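Local coordinates for hypothetical protein ydiI (Escherichia coli, PDB 1VH5) that hydrolyses 1,4-dihydroxy-2-naphthoyl-CoA to 1,4-dihydroxy-2-naphthoate in menaquinone biosynthesis, and also acts on a wide range of other acyl-CoA thioesters, at residues L26-E31 with A64-S69; A40-P43 with R47-Q50; A59-A64 with L85-N90; Y73-G78 with Q114-E119. All blocks are in the same frame, centred on the assembly; numbering follows the deposited sequence. Where two conformers were deposited one is given.

Overall arrangement
All four contacts are buried, and three of them use helix 57-74, the long helix wrapped by the curved antiparallel sheet of the hotdog fold. Contact 3 packs the first turns of the helix on strand 81-91, beside the dimer interface. Contact 1 takes the next turns and sets them against 26-31; the two share A64. Contact 4 lies at the C-terminal end, where residues 73-78 leave the helix and meet strand 113-121. Contact 2 ties strand 38-43 to the loop before the helix and lies on the other side of the chain's centre from contact 4. Contact 3 is purely aliphatic. Contact 1 adds an aromatic edge, contact 4 a sulfur and an amide, and contact 2 a hydrogen bond.

Contact 1: residues L26-E31 with A64-S69; sequences LDIRFE and AESIGS
F30 meets the helix with the edge of its ring. CZ lies 3.9 Å from S66 O, and that oxygen lies in the ring plane, so the ring edge meets it from the side. The neighbouring CE2 is 4.1 Å from both CA and CG1 of I67. The two side chains pass alongside each other, heading opposite ways. The F30 ring leaves its backbone opposite the carbonyl carbon (chi1 -70°), which carries its far rim to the helix. I28 points at the helix more directly. Its CD1 comes to 4.0 Å from S66 OG, an apolar touch on a hydroxyl already bonded to V62 O and to H56 of the second subunit. Here the segment entering strand 29-33 packs on the central helix of the hotdog fold. That helix also carries E65, the inferred nucleophile or proton acceptor, which bonds H91 of the second subunit. An alanine in place of F30 is likely to open a gap beside I67 and leave S66 O without its aromatic neighbour. Away from the helix, in the conformer described, R29 NE bonds D27 OD2 (3.0 Å) and R29 NH1 makes a salt bridge to D27 OD1 (2.9 Å), which also pairs with R99.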
loop_
_atom_site.group_PDB
_atom_site.type_symbol
_atom_site.label_atom_id
_atom_site.label_comp_id
_atom_site.label_asym_id
_atom_site.label_seq_id
_atom_site.Cartn_x
_atom_site.Cartn_y
_atom_site.Cartn_z
ATOM N N LEU A 26 2.057 6.998 -10.494
ATOM C CA LEU A 26 2.064 7.827 -9.302
ATOM C C LEU A 26 3.211 8.844 -9.238
ATOM O O LEU A 26 3.349 9.564 -8.233
ATOM C CB LEU A 26 2.074 6.958 -8.031
ATOM C CG LEU A 26 0.904 6.004 -7.842
ATOM C CD1 LEU A 26 1.078 5.283 -6.481
ATOM C CD2 LEU A 26 -0.434 6.746 -7.844
ATOM N N ASP A 27 4.059 8.863 -10.274
ATOM C CA ASP A 27 5.232 9.758 -10.307
ATOM C C ASP A 27 6.190 9.507 -9.160
ATOM O O ASP A 27 6.743 10.439 -8.596
ATOM C CB ASP A 27 4.791 11.241 -10.316
ATOM C CG ASP A 27 5.918 12.214 -10.652
ATOM O OD1 ASP A 27 5.920 13.319 -10.048
ATOM O OD2 ASP A 27 6.810 11.946 -11.490
ATOM N N ILE A 28 6.360 8.238 -8.817
ATOM C CA ILE A 28 7.443 7.887 -7.914
ATOM C C ILE A 28 8.774 8.042 -8.674
ATOM O O ILE A 28 8.912 7.505 -9.791
ATOM C CB ILE A 28 7.204 6.461 -7.371
ATOM C CG1 ILE A 28 6.001 6.492 -6.412
ATOM C CG2 ILE A 28 8.429 5.950 -6.620
ATOM C CD1 ILE A 28 5.414 5.085 -6.060
ATOM N N ARG A 29 9.728 8.756 -8.066
ATOM C CA ARG A 29 10.998 9.067 -8.717
ATOM C C ARG A 29 12.121 8.633 -7.781
ATOM O O ARG A 29 12.246 9.145 -6.664
ATOM C CB ARG A 29 11.139 10.585 -8.938
ATOM C CG ARG A 29 9.985 11.316 -9.586
ATOM C CD ARG A 29 10.367 12.694 -10.124
ATOM N NE ARG A 29 9.207 13.464 -10.571
ATOM C CZ ARG A 29 8.960 14.739 -10.273
ATOM N NH1 ARG A 29 7.865 15.327 -10.747
ATOM N NH2 ARG A 29 9.789 15.422 -9.494
ATOM N N PHE A 30 12.981 7.737 -8.259
ATOM C CA PHE A 30 14.228 7.455 -7.527
ATOM C C PHE A 30 15.179 8.659 -7.601
ATOM O O PHE A 30 15.371 9.233 -8.671
ATOM C CB PHE A 30 14.885 6.164 -8.064
ATOM C CG PHE A 30 14.100 4.948 -7.702
ATOM C CD1 PHE A 30 13.024 4.508 -8.482
ATOM C CD2 PHE A 30 14.375 4.279 -6.536
ATOM C CE1 PHE A 30 12.251 3.402 -8.098
ATOM C CE2 PHE A 30 13.595 3.201 -6.124
ATOM C CZ PHE A 30 12.574 2.738 -6.914
ATOM N N GLU A 31 15.725 9.041 -6.461
ATOM C CA GLU A 31 16.514 10.266 -6.319
ATOM C C GLU A 31 17.949 10.022 -5.912
ATOM O O GLU A 31 18.810 10.894 -6.120
ATOM C CB GLU A 31 15.923 11.133 -5.221
ATOM C CG GLU A 31 14.458 11.462 -5.364
ATOM C CD GLU A 31 14.217 12.853 -5.889
ATOM O OE1 GLU A 31 15.200 13.589 -6.093
ATOM O OE2 GLU A 31 13.051 13.212 -6.077
ATOM N N ALA A 64 6.955 2.507 -0.247
ATOM C CA ALA A 64 7.870 1.637 0.497
ATOM C C ALA A 64 8.133 0.357 -0.277
ATOM O O ALA A 64 9.297 -0.083 -0.380
ATOM C CB ALA A 64 7.307 1.307 1.879
ATOM N N GLU A 65 7.086 -0.288 -0.804
ATOM C CA GLU A 65 7.284 -1.555 -1.489
ATOM C C GLU A 65 8.023 -1.331 -2.804
ATOM O O GLU A 65 8.818 -2.181 -3.216
ATOM C CB GLU A 65 5.941 -2.287 -1.725
ATOM C CG GLU A 65 6.153 -3.673 -2.341
ATOM C CD GLU A 65 5.154 -4.718 -1.922
ATOM O OE1 GLU A 65 4.446 -4.546 -0.894
ATOM O OE2 GLU A 65 5.093 -5.707 -2.669
ATOM N N SER A 66 7.748 -0.223 -3.501
ATOM C CA SER A 66 8.442 0.047 -4.780
ATOM C C SER A 66 9.941 0.196 -4.572
ATOM O O SER A 66 10.730 -0.279 -5.386
ATOM C CB SER A 66 7.908 1.340 -5.384
ATOM O OG SER A 66 6.538 1.214 -5.762
ATOM N N ILE A 67 10.337 0.866 -3.497
ATOM C CA ILE A 67 11.762 1.081 -3.190
ATOM C C ILE A 67 12.393 -0.205 -2.703
ATOM O O ILE A 67 13.433 -0.632 -3.214
ATOM C CB ILE A 67 12.002 2.185 -2.132
ATOM C CG1 ILE A 67 11.447 3.539 -2.596
ATOM C CG2 ILE A 67 13.509 2.364 -1.904
ATOM C CD1 ILE A 67 11.338 4.537 -1.473
ATOM N N GLY A 68 11.752 -0.862 -1.732
ATOM C CA GLY A 68 12.311 -2.091 -1.171
ATOM C C GLY A 68 12.453 -3.202 -2.202
ATOM O O GLY A 68 13.408 -3.979 -2.152
ATOM N N SER A 69 11.473 -3.339 -3.092
ATOM C CA SER A 69 11.564 -4.402 -4.106
ATOM C C SER A 69 12.754 -4.222 -5.036
ATOM O O SER A 69 13.438 -5.194 -5.352
ATOM C CB SER A 69 10.308 -4.407 -4.989
ATOM O OG SER A 69 9.147 -4.672 -4.228
#

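Contact 2: residues A40-P43 with R47-Q50; sequences ATMP and RTKQ
T48 grips the end of strand 38-43 through both branches of its side chain. Its hydroxyl OG1 donates a hydrogen bond to P43 O at 2.7 Å. The bond meets the carbonyl at a C=O...donor angle of 130°, with the donor tilted 25° from the carbonyl plane. The methyl CG2 takes the apolar part and lies 4.0 Å from M42 SD. It is about as far from M42 CG, so the methyl rests against CG and SD, the middle of the thioether chain. The T48 and M42 side chains reach toward each other and meet end on.

Torsions divide the work. T48 OG1 stands between its own backbone N and carbonyl carbon (chi1 63°), and this leaves CG2 opposite the carbonyl carbon, on the side of M42. The M42 chain is extended until it bends at its last torsion, where it turns its CE methyl toward the helix.

The next shell holds both partners in place. T48 OG1 also pairs with the backbone N of D45, so one hydroxyl links the strand end to the turn that follows it. The backbone of T48 is bonded to H56. M42 is packed by A59 and L63 of helix 57-74, by V100 and by I28. Nearby, R47 gives a hydrogen bond to F25 O and a cation-pi contact to the F25 ring. K49 makes backbone hydrogen bonds with the second subunit.

The site is the start of the connection from strand 38-43, an inner strand of the hotdog sheet, to the central helix, pinned by a threonine hydroxyl at the turn.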
loop_
_atom_site.group_PDB
_atom_site.type_symbol
_atom_site.label_atom_id
_atom_site.label_comp_id
_atom_site.label_asym_id
_atom_site.label_seq_id
_atom_site.Cartn_x
_atom_site.Cartn_y
_atom_site.Cartn_z
ATOM N N ALA A 40 13.641 7.411 -2.833
ATOM C CA ALA A 40 12.734 7.842 -3.884
ATOM C C ALA A 40 11.693 8.789 -3.310
ATOM O O ALA A 40 11.348 8.700 -2.121
ATOM C CB ALA A 40 12.085 6.682 -4.531
ATOM N N THR A 41 11.166 9.681 -4.152
ATOM C CA THR A 41 10.082 10.562 -3.715
ATOM C C THR A 41 8.781 10.293 -4.468
ATOM O O THR A 41 8.750 9.645 -5.478
ATOM C CB THR A 41 10.447 12.045 -3.878
ATOM O OG1 THR A 41 10.658 12.317 -5.276
ATOM C CG2 THR A 41 11.727 12.394 -3.128
ATOM N N MET A 42 7.693 10.829 -3.919
ATOM C CA MET A 42 6.340 10.655 -4.457
ATOM C C MET A 42 5.517 11.872 -4.095
ATOM O O MET A 42 5.596 12.360 -2.972
ATOM C CB MET A 42 5.689 9.402 -3.862
ATOM C CG MET A 42 4.252 9.068 -4.320
ATOM S SD MET A 42 3.589 7.610 -3.522
ATOM C CE MET A 42 3.432 8.216 -1.944
ATOM N N PRO A 43 4.721 12.380 -5.048
ATOM C CA PRO A 43 3.922 13.566 -4.735
ATOM C C PRO A 43 2.744 13.191 -3.847
ATOM O O PRO A 43 2.259 12.039 -3.882
ATOM C CB PRO A 43 3.397 14.000 -6.119
ATOM C CG PRO A 43 3.273 12.721 -6.885
ATOM C CD PRO A 43 4.471 11.902 -6.415
ATOM N N ARG A 47 -3.639 11.673 -7.057
ATOM C CA ARG A 47 -3.490 10.239 -7.304
ATOM C C ARG A 47 -3.051 9.485 -6.068
ATOM O O ARG A 47 -3.102 8.264 -6.051
ATOM C CB ARG A 47 -2.517 9.953 -8.454
ATOM C CG ARG A 47 -3.066 10.411 -9.800
ATOM C CD ARG A 47 -2.096 10.195 -10.957
ATOM N NE ARG A 47 -2.667 10.646 -12.234
ATOM C CZ ARG A 47 -2.120 10.427 -13.426
ATOM N NH1 ARG A 47 -2.738 10.889 -14.518
ATOM N NH2 ARG A 47 -0.989 9.737 -13.547
ATOM N N THR A 48 -2.568 10.217 -5.066
ATOM C CA THR A 48 -2.088 9.593 -3.828
ATOM C C THR A 48 -2.792 10.070 -2.549
ATOM O O THR A 48 -2.426 9.678 -1.441
ATOM C CB THR A 48 -0.592 9.810 -3.668
ATOM O OG1 THR A 48 -0.328 11.226 -3.555
ATOM C CG2 THR A 48 0.250 9.281 -4.867
ATOM N N LYS A 49 -3.828 10.888 -2.701
ATOM C CA LYS A 49 -4.624 11.350 -1.565
ATOM C C LYS A 49 -5.809 10.464 -1.274
ATOM O O LYS A 49 -6.401 9.889 -2.174
ATOM C CB LYS A 49 -5.109 12.804 -1.784
ATOM C CG LYS A 49 -3.995 13.829 -1.577
ATOM C CD LYS A 49 -4.387 15.209 -2.167
ATOM C CE LYS A 49 -3.405 16.305 -1.782
ATOM N NZ LYS A 49 -3.867 17.633 -2.297
ATOM N N GLN A 50 -6.191 10.437 0.002
ATOM C CA GLN A 50 -7.474 9.831 0.393
ATOM C C GLN A 50 -8.561 10.921 0.282
ATOM O O GLN A 50 -8.238 12.071 -0.049
ATOM C CB GLN A 50 -7.426 9.127 1.769
ATOM C CG GLN A 50 -6.504 9.723 2.808
ATOM C CD GLN A 50 -7.154 10.852 3.552
ATOM O OE1 GLN A 50 -7.607 11.838 2.950
ATOM N NE2 GLN A 50 -7.227 10.712 4.880
#

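Contact 3: residues A59-A64 with L85-N90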
loop_
_atom_site.group_PDB
_atom_site.type_symbol
_atom_site.label_atom_id
_atom_site.label_comp_id
_atom_site.label_asym_id
_atom_site.label_seq_id
_atom_site.Cartn_x
_atom_site.Cartn_y
_atom_site.Cartn_z
ATOM N N ALA A 59 -0.763 4.679 -0.298
ATOM C CA ALA A 59 0.252 5.256 -1.176
ATOM C C ALA A 59 1.644 5.233 -0.544
ATOM O O ALA A 59 2.615 4.914 -1.200
ATOM C CB ALA A 59 -0.131 6.695 -1.548
ATOM N N SER A 60 1.707 5.466 0.763
ATOM C CA SER A 60 2.972 5.344 1.494
ATOM C C SER A 60 3.516 3.932 1.342
ATOM O O SER A 60 4.705 3.734 1.158
ATOM C CB SER A 60 2.803 5.647 2.951
ATOM O OG SER A 60 2.475 7.006 3.161
ATOM N N VAL A 61 2.639 2.941 1.428
ATOM C CA VAL A 61 3.059 1.535 1.295
ATOM C C VAL A 61 3.449 1.221 -0.145
ATOM O O VAL A 61 4.404 0.482 -0.389
ATOM C CB VAL A 61 1.991 0.573 1.865
ATOM C CG1 VAL A 61 2.464 -0.880 1.683
ATOM C CG2 VAL A 61 1.747 0.869 3.354
ATOM N N VAL A 62 2.743 1.779 -1.124
ATOM C CA VAL A 62 3.217 1.657 -2.501
ATOM C C VAL A 62 4.659 2.180 -2.637
ATOM O O VAL A 62 5.517 1.530 -3.235
ATOM C CB VAL A 62 2.315 2.402 -3.506
ATOM C CG1 VAL A 62 2.935 2.341 -4.910
ATOM C CG2 VAL A 62 0.903 1.775 -3.551
ATOM N N LEU A 63 4.920 3.341 -2.067
ATOM C CA LEU A 63 6.261 3.920 -2.135
ATOM C C LEU A 63 7.274 2.969 -1.463
ATOM O O LEU A 63 8.331 2.618 -2.062
ATOM C CB LEU A 63 6.287 5.336 -1.540
ATOM C CG LEU A 63 7.682 6.000 -1.489
ATOM C CD1 LEU A 63 8.265 6.190 -2.899
ATOM C CD2 LEU A 63 7.571 7.337 -0.770
ATOM N N ALA A 64 6.955 2.507 -0.247
ATOM C CA ALA A 64 7.870 1.637 0.497
ATOM C C ALA A 64 8.133 0.357 -0.277
ATOM O O ALA A 64 9.297 -0.083 -0.380
ATOM C CB ALA A 64 7.307 1.307 1.879
ATOM N N LEU A 85 7.110 -10.965 0.435
ATOM C CA LEU A 85 6.317 -11.828 1.301
ATOM C C LEU A 85 5.378 -11.067 2.220
ATOM O O LEU A 85 4.223 -11.442 2.325
ATOM C CB LEU A 85 7.219 -12.743 2.146
ATOM C CG LEU A 85 8.165 -13.672 1.392
ATOM C CD1 LEU A 85 9.046 -14.347 2.456
ATOM C CD2 LEU A 85 7.449 -14.691 0.511
ATOM N N GLU A 86 5.886 -10.049 2.928
ATOM C CA GLU A 86 5.100 -9.395 3.962
ATOM C C GLU A 86 5.582 -7.947 3.956
ATOM O O GLU A 86 6.770 -7.662 3.846
ATOM C CB GLU A 86 5.343 -10.056 5.319
ATOM C CG GLU A 86 4.242 -9.811 6.382
ATOM C CD GLU A 86 4.406 -8.568 7.262
ATOM O OE1 GLU A 86 5.430 -7.854 7.146
ATOM O OE2 GLU A 86 3.477 -8.293 8.069
ATOM N N ILE A 87 4.647 -7.024 4.135
ATOM C CA ILE A 87 4.975 -5.628 4.359
ATOM C C ILE A 87 4.123 -5.115 5.508
ATOM O O ILE A 87 2.958 -5.534 5.659
ATOM C CB ILE A 87 4.765 -4.834 3.070
ATOM C CG1 ILE A 87 5.295 -3.407 3.213
ATOM C CG2 ILE A 87 3.258 -4.845 2.624
ATOM C CD1 ILE A 87 5.850 -2.759 1.990
ATOM N N ASN A 88 4.695 -4.239 6.322
ATOM C CA ASN A 88 3.976 -3.665 7.444
ATOM C C ASN A 88 4.381 -2.220 7.597
ATOM O O ASN A 88 5.476 -1.825 7.159
ATOM C CB ASN A 88 4.199 -4.483 8.711
ATOM C CG ASN A 88 5.647 -4.561 9.071
ATOM O OD1 ASN A 88 6.221 -3.584 9.555
ATOM N ND2 ASN A 88 6.266 -5.703 8.803
ATOM N N ALA A 89 3.501 -1.406 8.163
ATOM C CA ALA A 89 3.757 0.029 8.288
ATOM C C ALA A 89 2.992 0.613 9.423
ATOM O O ALA A 89 1.830 0.221 9.669
ATOM C CB ALA A 89 3.421 0.777 6.976
ATOM N N ASN A 90 3.633 1.567 10.089
ATOM C CA ASN A 90 2.939 2.454 10.986
ATOM C C ASN A 90 2.802 3.853 10.416
ATOM O O ASN A 90 3.794 4.441 9.952
ATOM C CB ASN A 90 3.691 2.522 12.291
ATOM C CG ASN A 90 2.867 3.018 13.361
ATOM O OD1 ASN A 90 2.612 4.221 13.429
ATOM N ND2 ASN A 90 2.351 2.074 14.216
#
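This is a helix-on-sheet contact in the core of the hotdog fold, where the early turns of helix 57-74 lie across strand 81-91. The axes of the two short segments come within 9.5 Å and run at 130° to each other. V61 is the central side chain. Its two methyls divide between two strand residues on the same face of the sheet. CG1 touches I87 CD1 at 3.9 Å, and CG2 touches A89 CB at 4.0 Å. V61 CG1 stands opposite its backbone N (chi1 179°), which turns it to I87 and leaves CG2 for A89. V61 and I87 lie side by side, pointing contrary ways. One turn along the helix, A64 CB adds a looser touch to I87 CD1, at 4.3 Å.

N88 points away from the helix. Its ND2 bonds E86 OE1 at 2.8 Å, on the syn lone pair. The strand pairs antiparallel with its counterpart in the second subunit, so the sheet continues across the interface. I87 also packs near E65, the inferred active-site residue, and V61 near the substrate-binding H91. No hydrogen bond crosses the contact, so the two segments are held by apolar packing of aliphatic groups.

Contact 4: residues Y73-G78 with Q114-E119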
loop_
_atom_site.group_PDB
_atom_site.type_symbol
_atom_site.label_atom_id
_atom_site.label_comp_id
_atom_site.label_asym_id
_atom_site.label_seq_id
_atom_site.Cartn_x
_atom_site.Cartn_y
_atom_site.Cartn_z
ATOM N N TYR A 73 16.216 -6.527 -5.360
ATOM C CA TYR A 73 16.725 -7.012 -6.651
ATOM C C TYR A 73 18.194 -6.611 -6.833
ATOM O O TYR A 73 19.022 -7.433 -7.264
ATOM C CB TYR A 73 15.855 -6.413 -7.782
ATOM C CG TYR A 73 16.494 -6.566 -9.172
ATOM C CD1 TYR A 73 16.526 -7.803 -9.819
ATOM C CD2 TYR A 73 17.053 -5.460 -9.816
ATOM C CE1 TYR A 73 17.125 -7.945 -11.096
ATOM C CE2 TYR A 73 17.629 -5.588 -11.097
ATOM C CZ TYR A 73 17.649 -6.834 -11.712
ATOM O OH TYR A 73 18.236 -6.971 -12.962
ATOM N N LEU A 74 18.524 -5.373 -6.477
ATOM C CA LEU A 74 19.896 -4.884 -6.647
ATOM C C LEU A 74 20.896 -5.595 -5.751
ATOM O O LEU A 74 22.117 -5.489 -6.009
ATOM C CB LEU A 74 20.002 -3.369 -6.447
ATOM C CG LEU A 74 19.210 -2.505 -7.450
ATOM C CD1 LEU A 74 19.198 -1.053 -6.999
ATOM C CD2 LEU A 74 19.784 -2.589 -8.879
ATOM N N CYS A 75 20.410 -6.357 -4.756
ATOM C CA CYS A 75 21.262 -7.127 -3.843
ATOM C C CYS A 75 21.280 -8.611 -4.220
ATOM O O CYS A 75 21.742 -9.448 -3.432
ATOM C CB CYS A 75 20.863 -6.934 -2.378
ATOM S SG CYS A 75 21.172 -5.242 -1.803
ATOM N N THR A 76 20.766 -8.933 -5.405
ATOM C CA THR A 76 20.889 -10.299 -5.956
ATOM C C THR A 76 21.757 -10.243 -7.202
ATOM O O THR A 76 22.157 -9.154 -7.645
ATOM C CB THR A 76 19.511 -10.937 -6.305
ATOM O OG1 THR A 76 18.894 -10.200 -7.380
ATOM C CG2 THR A 76 18.558 -10.942 -5.112
ATOM N N GLU A 77 22.036 -11.407 -7.786
ATOM C CA GLU A 77 22.891 -11.417 -8.974
ATOM C C GLU A 77 22.412 -12.385 -10.051
ATOM O O GLU A 77 21.600 -13.274 -9.785
ATOM C CB GLU A 77 24.366 -11.633 -8.588
ATOM C CG GLU A 77 24.675 -12.917 -7.830
ATOM C CD GLU A 77 26.128 -12.918 -7.349
ATOM O OE1 GLU A 77 27.009 -13.059 -8.208
ATOM O OE2 GLU A 77 26.389 -12.791 -6.138
ATOM N N GLY A 78 22.890 -12.186 -11.281
ATOM C CA GLY A 78 22.446 -12.985 -12.419
ATOM C C GLY A 78 20.933 -12.992 -12.613
ATOM O O GLY A 78 20.305 -11.949 -12.600
ATOM N N GLN A 114 15.420 -11.362 2.649
ATOM C CA GLN A 114 15.920 -10.034 2.988
ATOM C C GLN A 114 14.857 -9.332 3.819
ATOM O O GLN A 114 13.654 -9.619 3.700
ATOM C CB GLN A 114 16.194 -9.181 1.733
ATOM C CG GLN A 114 16.993 -9.885 0.665
ATOM C CD GLN A 114 16.914 -9.153 -0.651
ATOM O OE1 GLN A 114 15.893 -8.523 -0.975
ATOM N NE2 GLN A 114 17.993 -9.250 -1.450
ATOM N N VAL A 115 15.302 -8.389 4.625
ATOM C CA VAL A 115 14.389 -7.485 5.303
ATOM C C VAL A 115 14.882 -6.068 5.097
ATOM O O VAL A 115 16.064 -5.776 5.315
ATOM C CB VAL A 115 14.296 -7.797 6.809
ATOM C CG1 VAL A 115 13.315 -6.819 7.553
ATOM C CG2 VAL A 115 13.907 -9.278 7.025
ATOM N N TRP A 116 13.967 -5.203 4.648
ATOM C CA TRP A 116 14.262 -3.816 4.327
ATOM C C TRP A 116 13.446 -2.926 5.259
ATOM O O TRP A 116 12.265 -3.228 5.519
ATOM C CB TRP A 116 13.857 -3.557 2.868
ATOM C CG TRP A 116 14.728 -4.272 1.890
ATOM C CD1 TRP A 116 14.518 -5.474 1.308
ATOM C CD2 TRP A 116 16.031 -3.859 1.492
ATOM N NE1 TRP A 116 15.585 -5.818 0.496
ATOM C CE2 TRP A 116 16.542 -4.849 0.624
ATOM C CE3 TRP A 116 16.826 -2.735 1.785
ATOM C CZ2 TRP A 116 17.798 -4.744 0.016
ATOM C CZ3 TRP A 116 18.084 -2.621 1.166
ATOM C CH2 TRP A 116 18.547 -3.630 0.293
ATOM N N GLN A 117 14.043 -1.833 5.733
ATOM C CA GLN A 117 13.306 -0.821 6.488
ATOM C C GLN A 117 13.165 0.403 5.584
ATOM O O GLN A 117 14.164 0.923 5.029
ATOM C CB GLN A 117 14.050 -0.474 7.754
ATOM C CG GLN A 117 13.316 0.517 8.707
ATOM C CD GLN A 117 13.972 0.491 10.084
ATOM O OE1 GLN A 117 13.738 -0.414 10.882
ATOM N NE2 GLN A 117 14.831 1.428 10.326
ATOM N N ILE A 118 11.932 0.892 5.418
ATOM C CA ILE A 118 11.738 2.102 4.651
ATOM C C ILE A 118 11.023 3.126 5.534
ATOM O O ILE A 118 9.906 2.880 6.024
ATOM C CB ILE A 118 10.936 1.891 3.355
ATOM C CG1 ILE A 118 11.465 0.718 2.510
ATOM C CG2 ILE A 118 10.929 3.244 2.588
ATOM C CD1 ILE A 118 10.902 -0.655 2.914
ATOM N N GLU A 119 11.668 4.283 5.732
ATOM C CA GLU A 119 11.052 5.375 6.475
ATOM C C GLU A 119 10.669 6.461 5.474
ATOM O O GLU A 119 11.441 6.775 4.551
ATOM C CB GLU A 119 12.010 5.921 7.542
ATOM C CG GLU A 119 12.262 4.979 8.723
ATOM C CD GLU A 119 13.239 5.567 9.751
ATOM O OE1 GLU A 119 14.211 6.268 9.357
ATOM O OE2 GLU A 119 13.050 5.335 10.969
#
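Residues 73-78 leave the C-terminal end of helix 57-74 and turn away into a loop, while 114-119 run as an extended strand. The backbones stay well apart. The closest pair of CA atoms, C75 and Q114, is 9.1 Å apart, so the side chains must bridge the gap. The turn is held by Y73 O, which accepts from T76 N and T76 OG1; R7 also bonds both Y73 O and T76 OG1. The hydroxyl bond is 2.8 Å from T76 OG1 to Y73 O and lies on a lone pair in the carbonyl plane.

C75 points at the strand. Its SG sits at the rim of the W116 indole, 3.7 Å from CH2. The sulfur is 87° off the ring normal, an edge-on Cys-aromatic contact and not a stacked one. C75 CB meets Q114 NE2 at 3.8 Å, and T76 CG2 comes near the same nitrogen, the T76 and Q114 chains crossing at about a right angle.

Q114 is extended beyond CG, which places its amide beside the indole. W116 NE1 donates to Q114 OE1 at 3.1 Å, nearly straight at 169°. The oxygen lies in the indole plane, but the donor stands above the amide carbonyl plane. OE1 also bonds T135 OG1, and NE2 bonds G72 O.

A leucine in place of Q114 would probably leave W116 NE1, T135 OG1 and G72 O without these partners. The amide thus satisfies polar groups of strand and helix end, while W116, which also packs on the substrate-binding L109, offers sulfur a hydrocarbon rim.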